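Local atomic coordinates of teichoic acid biosynthesis protein F (Staphylococcus epidermidis, PDB entry 3L7I), a protein that belongs to the teichoic acid biosynthesis enzymes and carries a C-terminal region built on a GT-B-type glycosyltransferase fold of two Rossmann-like domains. Residues Q413-S416 / H420-S423; T427-N432 / T476-Y481; P381-I386 / L713-I718; F357-F360 / Y365-S368; I386-N391 / A409-A414. All blocks are in the same frame, centred on the assembly; numbering follows the deposited sequence.

All five contacts lie in the domain built on the seven-stranded parallel sheet. Contacts 1 and 5 use one helix, 409-417, and have centres about 9 Å apart: contact 5 joins Y411 and A414 to strand 384-389, and contact 1 joins Y415 to strand 418-423. Contact 4 sits at the end of strand 354-358, between those two strands, and E358 OE1 accepts a probable hydrogen bond of 2.8 Å from S388 OG of contact 5. Contact 2 adjoins contact 1, about 10 Å between centres, with L431 against Y415. Contact 3 brings in the C-terminal helix, where D717 OD2 lies 3.3 Å from H420 NE2 of contact 1, a probable hydrogen bond.

Contact 1: residues Q413-S416 / H420-S423; sequences QAYS and HWVS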
# COMPACT_ATOMS: atom_id res chain seq x y z
N GLN A 413 1.79 26.88 6.84
CA GLN A 413 2.44 27.24 8.08
C GLN A 413 1.69 28.37 8.76
O GLN A 413 1.23 28.24 9.90
CB GLN A 413 3.86 27.72 7.80
CG GLN A 413 4.98 26.87 8.34
CD GLN A 413 6.33 27.39 7.85
OE1 GLN A 413 7.14 27.92 8.65
NE2 GLN A 413 6.57 27.29 6.53
N ALA A 414 1.59 29.49 8.05
CA ALA A 414 1.01 30.70 8.59
C ALA A 414 -0.31 30.36 9.24
O ALA A 414 -0.56 30.73 10.39
CB ALA A 414 0.83 31.76 7.50
N TYR A 415 -1.15 29.63 8.52
CA TYR A 415 -2.46 29.27 9.06
C TYR A 415 -2.42 28.27 10.24
O TYR A 415 -3.26 28.34 11.15
CB TYR A 415 -3.39 28.79 7.95
CG TYR A 415 -4.00 29.95 7.26
CD1 TYR A 415 -5.08 30.61 7.82
CD2 TYR A 415 -3.48 30.43 6.08
CE1 TYR A 415 -5.63 31.68 7.22
CE2 TYR A 415 -4.01 31.50 5.47
CZ TYR A 415 -5.09 32.13 6.05
OH TYR A 415 -5.64 33.22 5.43
N SER A 416 -1.46 27.36 10.23
CA SER A 416 -1.23 26.51 11.37
C SER A 416 -0.69 27.31 12.55
O SER A 416 -1.07 27.08 13.71
CB SER A 416 -0.23 25.42 11.00
OG SER A 416 0.01 24.58 12.12
N HIS A 420 -4.63 34.02 15.48
CA HIS A 420 -5.78 34.74 14.95
C HIS A 420 -5.85 34.79 13.42
O HIS A 420 -4.89 35.22 12.76
CB HIS A 420 -5.80 36.15 15.50
CG HIS A 420 -6.26 36.23 16.91
ND1 HIS A 420 -5.42 35.95 17.97
CD2 HIS A 420 -7.47 36.51 17.44
CE1 HIS A 420 -6.09 36.09 19.10
NE2 HIS A 420 -7.34 36.43 18.81
N TRP A 421 -7.01 34.37 12.89
CA TRP A 421 -7.39 34.58 11.48
C TRP A 421 -8.31 35.80 11.30
O TRP A 421 -9.37 35.92 11.94
CB TRP A 421 -8.10 33.37 10.88
CG TRP A 421 -7.42 32.07 10.97
CD1 TRP A 421 -6.16 31.83 11.42
CD2 TRP A 421 -7.95 30.81 10.57
NE1 TRP A 421 -5.88 30.49 11.35
CE2 TRP A 421 -6.96 29.85 10.83
CE3 TRP A 421 -9.17 30.40 10.03
CZ2 TRP A 421 -7.16 28.50 10.56
CZ3 TRP A 421 -9.37 29.07 9.77
CH2 TRP A 421 -8.37 28.13 10.03
N VAL A 422 -7.91 36.71 10.41
CA VAL A 422 -8.72 37.86 10.08
C VAL A 422 -9.08 37.83 8.62
O VAL A 422 -8.20 37.80 7.74
CB VAL A 422 -7.96 39.12 10.33
CG1 VAL A 422 -8.67 40.26 9.70
CG2 VAL A 422 -7.81 39.33 11.82
N SER A 423 -10.38 37.78 8.34
CA SER A 423 -10.85 37.95 6.96
C SER A 423 -12.31 38.35 6.76
O SER A 423 -13.13 38.37 7.69
CB SER A 423 -10.46 36.73 6.09
OG SER A 423 -11.29 35.61 6.33
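Y415, on the last turn of helix 409-417, makes the whole contact with strand residues 420-423, and it does so with W421 alone. Two parts of the tyrosine take part. Its carbonyl oxygen receives the indole N-H: W421 NE1 lies 3.4 Å from Y415 O, a weak hydrogen bond with an N-H...O angle of 147°. The same oxygen also accepts a bond from Q437 NE2, so this carbonyl near the end of the helix has two donors in a buried place.

The ring of Y415 supplies the second part. It presents an edge to the indole, and Y415 CD1 stands over one face of W421, offset toward the rim, 3.6 Å from W421 NE1 and equally far from W421 CE2. The centroids of the tyrosine ring and the five-membered indole ring are 5.0 Å apart and the planes are turned by 80°, a T-shaped, edge-to-face pair.

Helix 409-417 runs almost directly into strand 418-423. It belongs to the crossover from the edge strand 402-405 to a place beside strand 354-358 in the parallel, Rossmann-like sheet, and the aromatic pair joins helix to strand. On the strand side, W421 sets CG opposite its carbonyl carbon (chi1 -55°), which carries the indole toward the helix. Tryptophan suits the position because it offers both a broad apolar face and an N-H. The indole also meets the ring of Y439, from the neighbouring strand 438-441, with the two planes at about 55°, and it touches T427 and K433 in the loop between these strands.

Contact 2: residues T427-N432 / T476-Y481; sequences TPLYLN and TSRWDY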
# COMPACT_ATOMS: atom_id res chain seq x y z
N THR A 427 -13.20 31.31 4.31
CA THR A 427 -11.89 30.71 4.07
C THR A 427 -12.05 29.20 3.94
O THR A 427 -12.93 28.63 4.57
CB THR A 427 -10.77 31.14 5.11
OG1 THR A 427 -10.92 30.40 6.31
CG2 THR A 427 -10.79 32.64 5.42
N PRO A 428 -11.21 28.57 3.11
CA PRO A 428 -11.35 27.16 2.70
C PRO A 428 -11.53 26.18 3.87
O PRO A 428 -10.97 26.37 4.94
CB PRO A 428 -10.05 26.86 1.95
CG PRO A 428 -9.52 28.18 1.53
CD PRO A 428 -10.00 29.20 2.54
N LEU A 429 -12.31 25.12 3.64
CA LEU A 429 -12.51 24.11 4.67
C LEU A 429 -11.30 23.17 4.90
O LEU A 429 -11.17 22.59 5.97
CB LEU A 429 -13.77 23.32 4.37
CG LEU A 429 -15.03 24.14 4.57
CD1 LEU A 429 -16.24 23.31 4.21
CD2 LEU A 429 -15.13 24.63 6.01
N TYR A 430 -10.41 23.02 3.92
CA TYR A 430 -9.23 22.21 4.17
C TYR A 430 -8.28 22.88 5.17
O TYR A 430 -7.37 22.24 5.68
CB TYR A 430 -8.50 21.80 2.88
CG TYR A 430 -8.24 22.94 1.93
CD1 TYR A 430 -7.16 23.80 2.13
CD2 TYR A 430 -9.07 23.17 0.83
CE1 TYR A 430 -6.91 24.84 1.26
CE2 TYR A 430 -8.84 24.21 -0.04
CZ TYR A 430 -7.76 25.05 0.18
OH TYR A 430 -7.52 26.11 -0.68
N LEU A 431 -8.46 24.17 5.45
CA LEU A 431 -7.72 24.79 6.55
C LEU A 431 -8.32 24.38 7.89
O LEU A 431 -9.54 24.22 8.01
CB LEU A 431 -7.66 26.31 6.39
CG LEU A 431 -6.63 26.73 5.35
CD1 LEU A 431 -6.51 28.23 5.18
CD2 LEU A 431 -5.30 26.13 5.75
N ASN A 432 -7.48 24.19 8.90
CA ASN A 432 -7.94 23.65 10.18
C ASN A 432 -8.05 24.67 11.29
O ASN A 432 -7.04 25.06 11.88
CB ASN A 432 -6.98 22.56 10.67
CG ASN A 432 -7.05 21.31 9.83
OD1 ASN A 432 -8.15 20.86 9.45
ND2 ASN A 432 -5.89 20.73 9.53
N THR A 476 -19.30 28.77 8.66
CA THR A 476 -19.69 29.76 9.65
C THR A 476 -19.54 29.19 11.06
O THR A 476 -19.30 29.93 12.02
CB THR A 476 -21.10 30.30 9.45
OG1 THR A 476 -22.06 29.33 9.89
CG2 THR A 476 -21.33 30.65 8.00
N SER A 477 -19.68 27.87 11.19
CA SER A 477 -19.55 27.28 12.51
C SER A 477 -18.16 27.53 13.10
O SER A 477 -17.96 27.38 14.30
CB SER A 477 -19.84 25.78 12.48
OG SER A 477 -18.67 25.01 12.19
N ARG A 478 -17.20 27.89 12.25
CA ARG A 478 -15.83 28.09 12.70
C ARG A 478 -15.54 29.56 13.05
O ARG A 478 -14.50 29.87 13.62
CB ARG A 478 -14.84 27.62 11.62
CG ARG A 478 -15.11 26.25 11.02
CD ARG A 478 -14.00 25.82 10.09
NE ARG A 478 -13.81 26.73 8.96
CZ ARG A 478 -12.75 26.70 8.15
NH1 ARG A 478 -12.64 27.56 7.15
NH2 ARG A 478 -11.79 25.80 8.36
N TRP A 479 -16.45 30.45 12.65
CA TRP A 479 -16.29 31.87 12.93
C TRP A 479 -16.50 32.12 14.41
O TRP A 479 -17.61 31.93 14.92
CB TRP A 479 -17.29 32.72 12.16
CG TRP A 479 -17.20 32.67 10.66
CD1 TRP A 479 -16.20 32.13 9.89
CD2 TRP A 479 -18.15 33.22 9.76
NE1 TRP A 479 -16.49 32.29 8.55
CE2 TRP A 479 -17.68 32.96 8.45
CE3 TRP A 479 -19.34 33.92 9.93
CZ2 TRP A 479 -18.37 33.37 7.34
CZ3 TRP A 479 -20.02 34.31 8.83
CH2 TRP A 479 -19.55 34.04 7.54
N ASP A 480 -15.46 32.55 15.10
CA ASP A 480 -15.54 32.79 16.52
C ASP A 480 -16.16 34.16 16.75
O ASP A 480 -16.94 34.35 17.68
CB ASP A 480 -14.13 32.72 17.14
CG ASP A 480 -13.51 31.33 17.01
OD1 ASP A 480 -14.16 30.32 17.35
OD2 ASP A 480 -12.34 31.25 16.57
N TYR A 481 -15.81 35.11 15.88
CA TYR A 481 -16.39 36.45 15.89
C TYR A 481 -16.91 36.80 14.50
O TYR A 481 -16.29 36.44 13.50
CB TYR A 481 -15.35 37.47 16.33
CG TYR A 481 -14.98 37.38 17.80
CD1 TYR A 481 -15.96 37.50 18.79
CD2 TYR A 481 -13.67 37.18 18.20
CE1 TYR A 481 -15.63 37.43 20.14
CE2 TYR A 481 -13.33 37.11 19.54
CZ TYR A 481 -14.31 37.23 20.50
OH TYR A 481 -13.96 37.16 21.83
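A type I beta turn, P428 to L431, in the loop between strands 418-423 and 438-441 receives the side chain of R478, which itself belongs to a second type I turn, T476 to W479, closed by W479 N to T476 O at 3.0 Å. The guanidinium group points at backbone carbonyl oxygens. R478 NH1 donates to P428 O at 3.0 Å with an N-H...O angle of 142°, coming from above the carbonyl plane, 61° out of it. R478 NH2 lies 2.8 Å from L431 O, but the bond is bent and weak. A bend at chi3 (-61°) swings the flat end of the chain to the turn, and arginine fits here because its several N-H groups can serve more than one carbonyl. L429 meets it differently: L429 CD2 sits over the centre of one guanidinium face, 3.8 Å from R478 CZ.

The charge of R478 is met by a salt bridge from NH1 to E475, at the end of helix 465-476; E475 also accepts bonds from T427 N and W479 NE1, so it joins both loops. Around them, L431 leans on Y411, Y412 and Y415 of helix 409-417 and on Y341 of helix 336-344, while W479 packs edge-to-face with Y439 of strand 438-441.

Contact 3: residues P381-I386 / L713-I718; sequences PNYRYI and LIHKDI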
# COMPACT_ATOMS: atom_id res chain seq x y z
N PRO A 381 3.17 47.14 16.82
CA PRO A 381 4.13 46.91 15.75
C PRO A 381 4.87 45.59 15.89
O PRO A 381 5.41 45.11 14.90
CB PRO A 381 5.14 48.05 15.93
CG PRO A 381 4.52 48.99 16.88
CD PRO A 381 3.65 48.17 17.75
N ASN A 382 4.88 45.02 17.10
CA ASN A 382 5.80 43.93 17.37
C ASN A 382 5.19 42.53 17.29
O ASN A 382 5.74 41.57 17.84
CB ASN A 382 6.55 44.16 18.69
CG ASN A 382 7.24 45.53 18.76
OD1 ASN A 382 7.73 46.04 17.74
ND2 ASN A 382 7.26 46.13 19.95
N TYR A 383 4.08 42.39 16.59
CA TYR A 383 3.53 41.06 16.33
C TYR A 383 3.97 40.56 14.95
O TYR A 383 4.35 41.37 14.09
CB TYR A 383 2.01 41.08 16.40
CG TYR A 383 1.42 41.23 17.78
CD1 TYR A 383 0.32 42.03 17.97
CD2 TYR A 383 1.96 40.58 18.87
CE1 TYR A 383 -0.26 42.18 19.22
CE2 TYR A 383 1.39 40.71 20.13
CZ TYR A 383 0.28 41.52 20.30
OH TYR A 383 -0.31 41.70 21.53
N ARG A 384 3.92 39.25 14.73
CA ARG A 384 4.20 38.72 13.40
C ARG A 384 2.94 38.86 12.52
O ARG A 384 1.97 38.11 12.68
CB ARG A 384 4.69 37.27 13.45
CG ARG A 384 5.16 36.73 12.09
CD ARG A 384 6.16 35.58 12.19
NE ARG A 384 5.56 34.25 12.06
CZ ARG A 384 5.61 33.50 10.95
NH1 ARG A 384 6.24 33.95 9.86
NH2 ARG A 384 5.04 32.31 10.93
N TYR A 385 2.96 39.82 11.60
CA TYR A 385 1.86 39.98 10.65
C TYR A 385 2.12 39.27 9.32
O TYR A 385 3.18 39.43 8.69
CB TYR A 385 1.56 41.45 10.44
CG TYR A 385 1.10 42.14 11.70
CD1 TYR A 385 -0.23 42.10 12.09
CD2 TYR A 385 2.00 42.82 12.51
CE1 TYR A 385 -0.66 42.72 13.25
CE2 TYR A 385 1.58 43.45 13.67
CZ TYR A 385 0.25 43.40 14.04
OH TYR A 385 -0.16 44.03 15.21
N ILE A 386 1.13 38.46 8.90
CA ILE A 386 1.21 37.73 7.65
C ILE A 386 -0.00 38.03 6.78
O ILE A 386 -1.13 38.01 7.25
CB ILE A 386 1.30 36.23 7.92
CG1 ILE A 386 2.53 35.94 8.77
CG2 ILE A 386 1.41 35.46 6.63
CD1 ILE A 386 2.54 34.58 9.45
N LEU A 713 -9.23 43.98 20.39
CA LEU A 713 -9.77 42.67 20.79
C LEU A 713 -8.68 41.63 20.64
O LEU A 713 -8.51 40.79 21.52
CB LEU A 713 -10.99 42.27 19.97
CG LEU A 713 -11.53 40.89 20.34
CD1 LEU A 713 -12.28 40.96 21.64
CD2 LEU A 713 -12.43 40.37 19.26
N ILE A 714 -7.97 41.69 19.52
CA ILE A 714 -6.88 40.76 19.23
C ILE A 714 -5.77 40.94 20.24
O ILE A 714 -5.25 39.97 20.79
CB ILE A 714 -6.31 40.90 17.78
CG1 ILE A 714 -7.38 40.49 16.77
CG2 ILE A 714 -5.11 40.01 17.58
CD1 ILE A 714 -6.96 40.72 15.36
N HIS A 715 -5.42 42.19 20.51
CA HIS A 715 -4.38 42.48 21.49
C HIS A 715 -4.73 41.90 22.86
O HIS A 715 -3.86 41.37 23.53
CB HIS A 715 -4.12 43.99 21.59
CG HIS A 715 -3.21 44.37 22.71
ND1 HIS A 715 -1.84 44.23 22.64
CD2 HIS A 715 -3.46 44.87 23.94
CE1 HIS A 715 -1.29 44.64 23.77
NE2 HIS A 715 -2.26 45.03 24.58
N LYS A 716 -5.99 42.00 23.27
CA LYS A 716 -6.40 41.50 24.58
C LYS A 716 -6.41 39.98 24.60
O LYS A 716 -6.23 39.37 25.65
CB LYS A 716 -7.78 42.05 24.97
CG LYS A 716 -8.29 41.58 26.35
CD LYS A 716 -9.79 41.86 26.51
CE LYS A 716 -10.16 42.17 27.96
NZ LYS A 716 -10.24 40.97 28.83
N ASP A 717 -6.63 39.36 23.45
CA ASP A 717 -6.65 37.90 23.36
C ASP A 717 -5.24 37.33 23.51
O ASP A 717 -5.06 36.28 24.14
CB ASP A 717 -7.28 37.42 22.04
CG ASP A 717 -8.81 37.27 22.13
OD1 ASP A 717 -9.33 37.04 23.25
OD2 ASP A 717 -9.48 37.36 21.09
N ILE A 718 -4.23 38.01 22.96
CA ILE A 718 -2.88 37.46 22.98
C ILE A 718 -2.09 37.75 24.25
O ILE A 718 -1.12 37.06 24.55
CB ILE A 718 -2.04 37.74 21.70
CG1 ILE A 718 -2.35 39.07 21.07
CG2 ILE A 718 -2.44 36.78 20.62
CD1 ILE A 718 -2.25 38.98 19.54
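The hydroxyl of Y383 and ND1 of H715 are joined by a hydrogen bond of 3.2 Å between Y383 OH and H715 ND1, in which either group could be the donor. The two side chains cross at about a right angle, with ND1 near the plane of the phenol ring, at its edge. H715 puts CG on the far side from its own backbone N (chi1 172°), and its ring is further held by stacking on Y380, just ahead of the segment 381-386.

One turn farther along the helix, I718 deals with the apolar part of the same tyrosine. Its side chain comes from the opposite direction and lies over a ring face: I718 CD1 is 4.0 Å from the Y383 ring centroid, 23° off the normal, a CH-pi contact offset toward the rim. I718 CD1 is 3.7 Å from Y383 CZ, and I718 CG1 comes within 3.4 Å of Y383 OH. Tyrosine thus suits a partly exposed site where a polar histidine and a buried isoleucine are neighbours on one helix.

Beyond the tyrosine, I714 of the helix touches M376, I355, H420 and V422. Helix 706-721, at the C-terminal end of the chain, therefore lies against the sheet that contains strands 354-358 and 418-423. Such a return of the last helix to the first of the two Rossmann-like domains of the GT-B region is characteristic of the GT-B fold.

Contact 4: residues F357-F360 / Y365-S368; sequences FESF and YSDS
F360 lies against D367, with F360 CE2 3.8 Å from D367 CB and F360 CZ 3.8 Å from D367 OD2. The side chains cross at about a right angle, and ring and carboxylate planes are 63° apart. S366 OG lies at the ring edge, 3.9 Å from F360 CD2.

Deeper in, S359 faces the returning chain: S359 OG is 3.3 Å from S366 O, at best a weak hydrogen bond, since the proton has another acceptor within range. The hydroxyl stands between backbone N and carbonyl carbon (chi1 60°), which leaves it beside segment 365-368. Serine is small enough to let the two segments approach there, and its hydroxyl can serve buried backbone.

D367 has work of its own: D367 OD1 accepts S368 N at 2.9 Å with an almost straight N-H...O angle of 172°, from above the carboxylate plane, while OD2 makes a salt bridge to R511. That arginine and N424, which bonds F360 N, complete the surroundings.

The loop links strand 354-358 to helix 367-379, the first step of the beta-alpha-beta unit that ends in strand 384-389, as in a Rossmann-like domain.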
# COMPACT_ATOMS: atom_id res chain seq x y z
N PHE A 357 -4.00 37.73 7.70
CA PHE A 357 -5.04 38.55 7.07
C PHE A 357 -5.27 38.09 5.65
O PHE A 357 -4.33 37.69 4.96
CB PHE A 357 -4.62 40.02 7.05
CG PHE A 357 -4.50 40.61 8.40
CD1 PHE A 357 -5.40 41.56 8.84
CD2 PHE A 357 -3.50 40.21 9.25
CE1 PHE A 357 -5.29 42.10 10.11
CE2 PHE A 357 -3.38 40.74 10.51
CZ PHE A 357 -4.28 41.70 10.94
N GLU A 358 -6.51 38.15 5.20
CA GLU A 358 -6.79 37.88 3.81
C GLU A 358 -8.09 38.55 3.48
O GLU A 358 -9.06 38.40 4.20
CB GLU A 358 -6.90 36.38 3.61
CG GLU A 358 -6.90 35.89 2.19
CD GLU A 358 -7.26 34.40 2.12
OE1 GLU A 358 -6.57 33.61 1.40
OE2 GLU A 358 -8.23 34.01 2.82
N SER A 359 -8.11 39.33 2.43
CA SER A 359 -9.39 39.84 1.96
C SER A 359 -9.75 39.29 0.60
O SER A 359 -8.89 39.03 -0.24
CB SER A 359 -9.46 41.36 1.95
OG SER A 359 -8.48 41.91 1.11
N PHE A 360 -11.05 39.08 0.43
CA PHE A 360 -11.62 38.41 -0.74
C PHE A 360 -10.85 37.19 -1.26
O PHE A 360 -10.57 37.07 -2.44
CB PHE A 360 -11.87 39.45 -1.80
CG PHE A 360 -12.76 40.55 -1.31
CD1 PHE A 360 -14.07 40.27 -0.95
CD2 PHE A 360 -12.27 41.85 -1.17
CE1 PHE A 360 -14.90 41.26 -0.49
CE2 PHE A 360 -13.10 42.87 -0.71
CZ PHE A 360 -14.42 42.58 -0.37
N TYR A 365 -5.07 43.38 -1.25
CA TYR A 365 -4.83 44.00 0.03
C TYR A 365 -5.87 45.09 0.13
O TYR A 365 -5.74 46.12 -0.52
CB TYR A 365 -3.42 44.56 0.10
CG TYR A 365 -3.21 45.43 1.31
CD1 TYR A 365 -3.12 44.88 2.59
CD2 TYR A 365 -3.12 46.82 1.18
CE1 TYR A 365 -2.95 45.69 3.70
CE2 TYR A 365 -2.95 47.63 2.28
CZ TYR A 365 -2.86 47.06 3.54
OH TYR A 365 -2.67 47.89 4.63
N SER A 366 -6.93 44.86 0.90
CA SER A 366 -8.07 45.77 0.88
C SER A 366 -9.11 45.49 1.97
O SER A 366 -8.93 44.64 2.84
CB SER A 366 -8.78 45.72 -0.48
OG SER A 366 -9.50 44.50 -0.66
N ASP A 367 -10.21 46.24 1.88
CA ASP A 367 -11.38 46.06 2.73
C ASP A 367 -11.08 46.12 4.21
O ASP A 367 -10.07 46.66 4.64
CB ASP A 367 -12.14 44.77 2.40
CG ASP A 367 -13.65 44.91 2.63
OD1 ASP A 367 -14.18 44.30 3.61
OD2 ASP A 367 -14.31 45.66 1.86
N SER A 368 -11.98 45.55 4.99
CA SER A 368 -11.91 45.63 6.43
C SER A 368 -10.68 44.98 7.04
O SER A 368 -10.16 45.45 8.05
CB SER A 368 -13.19 45.06 7.03
OG SER A 368 -14.17 46.06 7.13

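Contact 5: residues I386-N391 / A409-A414; sequences IWSFKN and AEYYQA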
# COMPACT_ATOMS: atom_id res chain seq x y z
N ILE A 386 1.13 38.46 8.90
CA ILE A 386 1.21 37.73 7.65
C ILE A 386 -0.00 38.03 6.78
O ILE A 386 -1.13 38.01 7.25
CB ILE A 386 1.30 36.23 7.92
CG1 ILE A 386 2.53 35.94 8.77
CG2 ILE A 386 1.41 35.46 6.63
CD1 ILE A 386 2.54 34.58 9.45
N TRP A 387 0.23 38.34 5.50
CA TRP A 387 -0.87 38.47 4.51
C TRP A 387 -0.85 37.33 3.46
O TRP A 387 0.19 36.94 2.95
CB TRP A 387 -0.83 39.83 3.83
CG TRP A 387 -1.62 40.89 4.56
CD1 TRP A 387 -1.22 41.64 5.64
CD2 TRP A 387 -2.95 41.32 4.26
NE1 TRP A 387 -2.22 42.49 6.03
CE2 TRP A 387 -3.29 42.31 5.20
CE3 TRP A 387 -3.87 40.97 3.28
CZ2 TRP A 387 -4.52 42.94 5.20
CZ3 TRP A 387 -5.09 41.60 3.28
CH2 TRP A 387 -5.41 42.57 4.23
N SER A 388 -2.03 36.81 3.14
CA SER A 388 -2.13 35.73 2.17
C SER A 388 -2.74 36.27 0.89
O SER A 388 -3.75 36.95 0.96
CB SER A 388 -2.98 34.62 2.76
OG SER A 388 -3.78 34.00 1.77
N PHE A 389 -2.13 35.98 -0.27
CA PHE A 389 -2.61 36.46 -1.59
C PHE A 389 -2.58 35.33 -2.61
O PHE A 389 -1.93 34.31 -2.39
CB PHE A 389 -1.72 37.60 -2.12
CG PHE A 389 -1.64 38.78 -1.20
CD1 PHE A 389 -2.63 39.74 -1.19
CD2 PHE A 389 -0.58 38.92 -0.33
CE1 PHE A 389 -2.58 40.81 -0.34
CE2 PHE A 389 -0.52 39.99 0.53
CZ PHE A 389 -1.53 40.94 0.51
N LYS A 390 -3.26 35.49 -3.74
CA LYS A 390 -3.13 34.51 -4.81
C LYS A 390 -1.81 34.75 -5.48
O LYS A 390 -1.11 33.82 -5.85
CB LYS A 390 -4.24 34.63 -5.84
CG LYS A 390 -5.61 34.46 -5.27
CD LYS A 390 -6.61 34.24 -6.38
CE LYS A 390 -7.96 34.91 -6.09
NZ LYS A 390 -8.69 35.33 -7.35
N ASN A 391 -1.48 36.02 -5.65
CA ASN A 391 -0.26 36.42 -6.32
C ASN A 391 0.47 37.52 -5.57
O ASN A 391 0.35 38.68 -5.91
CB ASN A 391 -0.57 36.87 -7.74
CG ASN A 391 -1.13 35.74 -8.59
OD1 ASN A 391 -0.45 34.72 -8.80
ND2 ASN A 391 -2.36 35.91 -9.09
N ALA A 409 3.83 26.08 1.02
CA ALA A 409 4.20 25.59 2.33
C ALA A 409 3.99 26.71 3.36
O ALA A 409 3.47 26.48 4.46
CB ALA A 409 5.62 25.12 2.32
N GLU A 410 4.38 27.93 2.98
CA GLU A 410 4.35 29.07 3.89
C GLU A 410 2.93 29.43 4.23
O GLU A 410 2.67 29.91 5.33
CB GLU A 410 5.05 30.28 3.28
CG GLU A 410 6.56 30.19 3.25
CD GLU A 410 7.11 29.57 1.98
OE1 GLU A 410 6.35 28.86 1.27
OE2 GLU A 410 8.32 29.79 1.70
N TYR A 411 2.03 29.23 3.27
CA TYR A 411 0.60 29.49 3.45
C TYR A 411 0.08 28.59 4.55
O TYR A 411 -0.52 29.05 5.51
CB TYR A 411 -0.15 29.21 2.15
CG TYR A 411 -1.67 29.38 2.18
CD1 TYR A 411 -2.24 30.64 2.24
CD2 TYR A 411 -2.52 28.29 2.10
CE1 TYR A 411 -3.59 30.81 2.25
CE2 TYR A 411 -3.89 28.45 2.11
CZ TYR A 411 -4.42 29.72 2.17
OH TYR A 411 -5.79 29.91 2.17
N TYR A 412 0.36 27.29 4.42
CA TYR A 412 -0.11 26.33 5.41
C TYR A 412 0.49 26.57 6.80
O TYR A 412 -0.22 26.51 7.80
CB TYR A 412 0.07 24.89 4.91
CG TYR A 412 -0.88 24.64 3.76
CD1 TYR A 412 -2.25 24.53 3.99
CD2 TYR A 412 -0.43 24.57 2.44
CE1 TYR A 412 -3.13 24.34 2.96
CE2 TYR A 412 -1.31 24.37 1.40
CZ TYR A 412 -2.67 24.27 1.67
OH TYR A 412 -3.58 24.09 0.65
N GLN A 413 1.79 26.88 6.84
CA GLN A 413 2.44 27.24 8.08
C GLN A 413 1.69 28.37 8.76
O GLN A 413 1.23 28.24 9.90
CB GLN A 413 3.86 27.72 7.80
CG GLN A 413 4.98 26.87 8.34
CD GLN A 413 6.33 27.39 7.85
OE1 GLN A 413 7.14 27.92 8.65
NE2 GLN A 413 6.57 27.29 6.53
N ALA A 414 1.59 29.49 8.05
CA ALA A 414 1.01 30.70 8.59
C ALA A 414 -0.31 30.36 9.24
O ALA A 414 -0.56 30.73 10.39
CB ALA A 414 0.83 31.76 7.50
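Apolar contact comes from I386 and A414. The isoleucine sets both of its methyl carbons against the alanine, with I386 CD1 and CG2 each 3.8 Å from A414 CB. CG1 lies opposite the carbonyl carbon (chi1 -59°) and CG2 opposite the backbone N, so both branches can reach the same methyl group. Alanine suits the helix position because its short side chain lets the helix come close to the strand: the CA atoms of I386 and A414 are 7.1 Å apart.

A polar group against an aromatic edge makes the second contact. S388 OG lies near the plane of the Y411 ring, at its edge, nearest to Y411 CE1, with S388 CB 3.9 Å from Y411 CE1. No hydrogen bond joins the two residues. The serine hydroxyl, buried here, is satisfied instead by E358 of the neighbouring strand, a glutamate that also forms a salt bridge with R406. Y411 sends CG away from its backbone N (chi1 178°), which brings the ring's edge to S388, and its ring goes on to meet Y415 edge-to-face.

The alternation of the strand sorts these residues. I386 and S388 point to helix 409-417, while W387, between them, turns to the other face of the sheet and packs with Y373 of helix 367-379, Y365 and F357. In the sheet, strand 384-389 lies between strands 402-405 and 354-358, with one helix on each face; L431 from the loop after strand 418-423 touches Y411.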